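Local coordinates for protein WR4 (Caenorhabditis elegans, PDB 1M1S) that is of unknown function but belongs to the major sperm protein family and, as its name suggests, is probably specific to sperm, with an immunoglobulin-like beta fold, at residues N48-V56 against K67-P76. Sequence-based numbering, arbitrary orientation.
Sequences NEHYRVRPV and KLDINRLPGP
Val53 packs both methyls on Ile70, and its CG1 also reaches Leu68, on the face of the sheet that turns into the protein. With CG1 anti to its backbone N (chi1 -168°), Val53 brings CG1 to 3.5 Å from CD1 of Leu68, while its CG2 packs against CG2 of Ile70, side by side. The same Ile70 CG2 also touches Tyr51 CD2, at 3.9 Å. Behind these side chains lie Ile82, Ile84 and Leu113 from strands 79-89 and 107-115, which carry the apolar layer into the core of the immunoglobulin-like domain characteristic of major sperm proteins. Here the two segments are part of the antiparallel hairpin of strands 51-60 and 65-72. Its pairing includes a nearly straight bond from Asp69 N to Arg54 O; just beyond the strand pairing, Leu73 N bonds to His50 O at 2.7 Å. Farther along, the Tyr51 ring leans obliquely on Arg72, Tyr51 CE2 lying 3.7 Å from Arg72 CD, with ring and guanidinium planes 65° apart. A bend at chi2 (72°) carries the guanidinium of Arg72 along this side, where His50 CB rests over one of its faces, 3.3 Å from Arg72 NH1. Two carbonyls hold that group: NE bonds to Ala22 O, and Arg72 NH2 reaches Pro76 O at 2.8 Å, from above the carbonyl plane. On the other face of the sheet, Lys67 NZ forms a salt bridge to the syn side of Asp69 OD2 (3.1 Å).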
# COMPACT_ATOMS: atom_id res chain seq x y z
N ASN A 48 11.96 -3.30 5.52
CA ASN A 48 11.88 -4.55 4.82
C ASN A 48 12.65 -5.63 5.56
O ASN A 48 13.42 -6.37 4.96
CB ASN A 48 12.42 -4.32 3.43
CG ASN A 48 11.35 -4.31 2.43
OD1 ASN A 48 10.64 -5.30 2.27
ND2 ASN A 48 11.20 -3.21 1.74
N GLU A 49 12.40 -5.75 6.86
CA GLU A 49 13.11 -6.71 7.69
C GLU A 49 12.36 -7.22 8.92
O GLU A 49 12.85 -8.11 9.60
CB GLU A 49 14.45 -6.11 8.10
CG GLU A 49 15.35 -6.97 8.97
CD GLU A 49 16.21 -6.10 9.86
OE1 GLU A 49 16.51 -4.97 9.44
OE2 GLU A 49 16.56 -6.52 10.99
N HIS A 50 11.24 -6.59 9.25
CA HIS A 50 10.39 -7.04 10.36
C HIS A 50 9.01 -7.07 9.71
O HIS A 50 8.07 -7.67 10.21
CB HIS A 50 10.34 -6.06 11.53
CG HIS A 50 11.67 -5.77 12.16
ND1 HIS A 50 12.45 -6.77 12.74
CD2 HIS A 50 12.37 -4.64 12.26
CE1 HIS A 50 13.58 -6.22 13.14
NE2 HIS A 50 13.57 -4.93 12.87
N TYR A 51 8.91 -6.40 8.57
CA TYR A 51 7.68 -6.34 7.81
C TYR A 51 7.82 -6.95 6.42
O TYR A 51 8.86 -6.82 5.78
CB TYR A 51 7.22 -4.89 7.72
CG TYR A 51 6.77 -4.35 9.05
CD1 TYR A 51 7.57 -3.49 9.80
CD2 TYR A 51 5.54 -4.73 9.58
CE1 TYR A 51 7.15 -3.01 11.05
CE2 TYR A 51 5.12 -4.26 10.82
CZ TYR A 51 5.92 -3.40 11.54
OH TYR A 51 5.48 -2.98 12.77
N ARG A 52 6.77 -7.64 6.00
CA ARG A 52 6.70 -8.27 4.69
C ARG A 52 5.34 -7.89 4.13
O ARG A 52 4.31 -8.48 4.49
CB ARG A 52 6.82 -9.78 4.85
CG ARG A 52 6.34 -10.60 3.66
CD ARG A 52 6.45 -12.09 4.00
NE ARG A 52 5.33 -12.92 3.53
CZ ARG A 52 4.86 -13.99 4.19
NH1 ARG A 52 5.42 -14.36 5.33
NH2 ARG A 52 3.84 -14.68 3.69
N VAL A 53 5.35 -6.87 3.29
CA VAL A 53 4.15 -6.35 2.65
C VAL A 53 3.96 -6.92 1.21
O VAL A 53 4.93 -7.16 0.49
CB VAL A 53 4.14 -4.81 2.72
CG1 VAL A 53 2.80 -4.25 2.32
CG2 VAL A 53 4.46 -4.38 4.10
N ARG A 54 2.71 -7.23 0.85
CA ARG A 54 2.39 -7.82 -0.45
C ARG A 54 1.03 -7.32 -0.94
O ARG A 54 0.07 -7.30 -0.19
CB ARG A 54 2.32 -9.36 -0.35
CG ARG A 54 3.54 -10.04 0.24
CD ARG A 54 3.61 -11.49 -0.16
NE ARG A 54 4.79 -12.14 0.41
CZ ARG A 54 6.05 -11.79 0.17
NH1 ARG A 54 6.32 -10.77 -0.63
NH2 ARG A 54 7.04 -12.46 0.75
N PRO A 55 0.91 -6.94 -2.24
CA PRO A 55 1.91 -6.91 -3.32
C PRO A 55 2.73 -5.64 -3.17
O PRO A 55 2.58 -4.94 -2.17
CB PRO A 55 1.03 -6.85 -4.58
CG PRO A 55 -0.41 -6.78 -4.11
CD PRO A 55 -0.35 -6.35 -2.68
N VAL A 56 3.63 -5.36 -4.10
CA VAL A 56 4.41 -4.13 -4.03
C VAL A 56 3.75 -3.17 -4.99
O VAL A 56 3.53 -2.00 -4.68
CB VAL A 56 5.87 -4.33 -4.41
CG1 VAL A 56 6.61 -3.01 -4.34
CG2 VAL A 56 6.51 -5.34 -3.50
N LYS A 67 -6.50 -5.83 -2.11
CA LYS A 67 -5.89 -6.05 -0.78
C LYS A 67 -4.42 -5.92 -0.60
O LYS A 67 -3.65 -6.21 -1.50
CB LYS A 67 -6.43 -7.29 -0.10
CG LYS A 67 -5.98 -8.59 -0.66
CD LYS A 67 -5.74 -9.56 0.46
CE LYS A 67 -5.49 -10.95 -0.05
NZ LYS A 67 -5.09 -11.82 1.09
N LEU A 68 -4.06 -5.53 0.61
CA LEU A 68 -2.67 -5.38 0.93
C LEU A 68 -2.34 -6.28 2.11
O LEU A 68 -3.05 -6.26 3.11
CB LEU A 68 -2.36 -3.90 1.30
CG LEU A 68 -0.92 -3.47 1.54
CD1 LEU A 68 -0.06 -3.76 0.31
CD2 LEU A 68 -0.90 -1.98 1.88
N ASP A 69 -1.28 -7.08 1.95
CA ASP A 69 -0.81 -7.99 2.97
C ASP A 69 0.52 -7.55 3.60
O ASP A 69 1.55 -7.61 2.91
CB ASP A 69 -0.71 -9.41 2.42
CG ASP A 69 -2.03 -10.00 2.06
OD1 ASP A 69 -3.02 -9.32 2.43
OD2 ASP A 69 -2.09 -11.08 1.45
N ILE A 70 0.49 -7.05 4.84
CA ILE A 70 1.67 -6.62 5.62
C ILE A 70 1.89 -7.75 6.65
O ILE A 70 0.92 -8.15 7.28
CB ILE A 70 1.38 -5.27 6.33
CG1 ILE A 70 0.78 -4.31 5.35
CG2 ILE A 70 2.58 -4.75 7.02
CD1 ILE A 70 0.28 -2.99 5.91
N ASN A 71 3.11 -8.25 6.82
CA ASN A 71 3.30 -9.33 7.78
C ASN A 71 4.43 -9.01 8.75
O ASN A 71 5.59 -8.86 8.35
CB ASN A 71 3.53 -10.66 7.07
CG ASN A 71 3.57 -11.85 8.02
OD1 ASN A 71 2.79 -11.92 8.97
ND2 ASN A 71 4.53 -12.76 7.81
N ARG A 72 4.08 -8.87 10.03
CA ARG A 72 5.06 -8.58 11.06
C ARG A 72 5.76 -9.87 11.49
O ARG A 72 5.14 -10.92 11.68
CB ARG A 72 4.42 -7.89 12.29
CG ARG A 72 5.33 -7.68 13.52
CD ARG A 72 6.42 -6.61 13.33
NE ARG A 72 7.41 -6.64 14.41
CZ ARG A 72 8.35 -5.72 14.62
NH1 ARG A 72 8.45 -4.65 13.82
NH2 ARG A 72 9.16 -5.81 15.68
N LEU A 73 7.09 -9.75 11.53
CA LEU A 73 8.00 -10.83 11.91
C LEU A 73 8.69 -10.43 13.21
O LEU A 73 8.70 -9.26 13.59
CB LEU A 73 9.05 -10.98 10.81
CG LEU A 73 8.49 -11.24 9.41
CD1 LEU A 73 9.41 -10.66 8.36
CD2 LEU A 73 8.23 -12.73 9.21
N PRO A 74 9.24 -11.41 13.95
CA PRO A 74 9.93 -11.08 15.20
C PRO A 74 10.97 -9.95 15.07
O PRO A 74 11.82 -9.96 14.17
CB PRO A 74 10.61 -12.40 15.58
CG PRO A 74 9.80 -13.47 14.93
CD PRO A 74 9.07 -12.87 13.76
N GLY A 75 10.84 -8.93 15.91
CA GLY A 75 11.79 -7.83 15.89
C GLY A 75 11.58 -6.90 17.07
O GLY A 75 10.78 -7.21 17.95
N PRO A 76 12.27 -5.74 17.11
CA PRO A 76 12.14 -4.76 18.19
C PRO A 76 10.87 -3.95 18.15
O PRO A 76 10.33 -3.70 17.08
CB PRO A 76 13.31 -3.82 17.92
CG PRO A 76 13.41 -3.82 16.44
CD PRO A 76 13.26 -5.29 16.12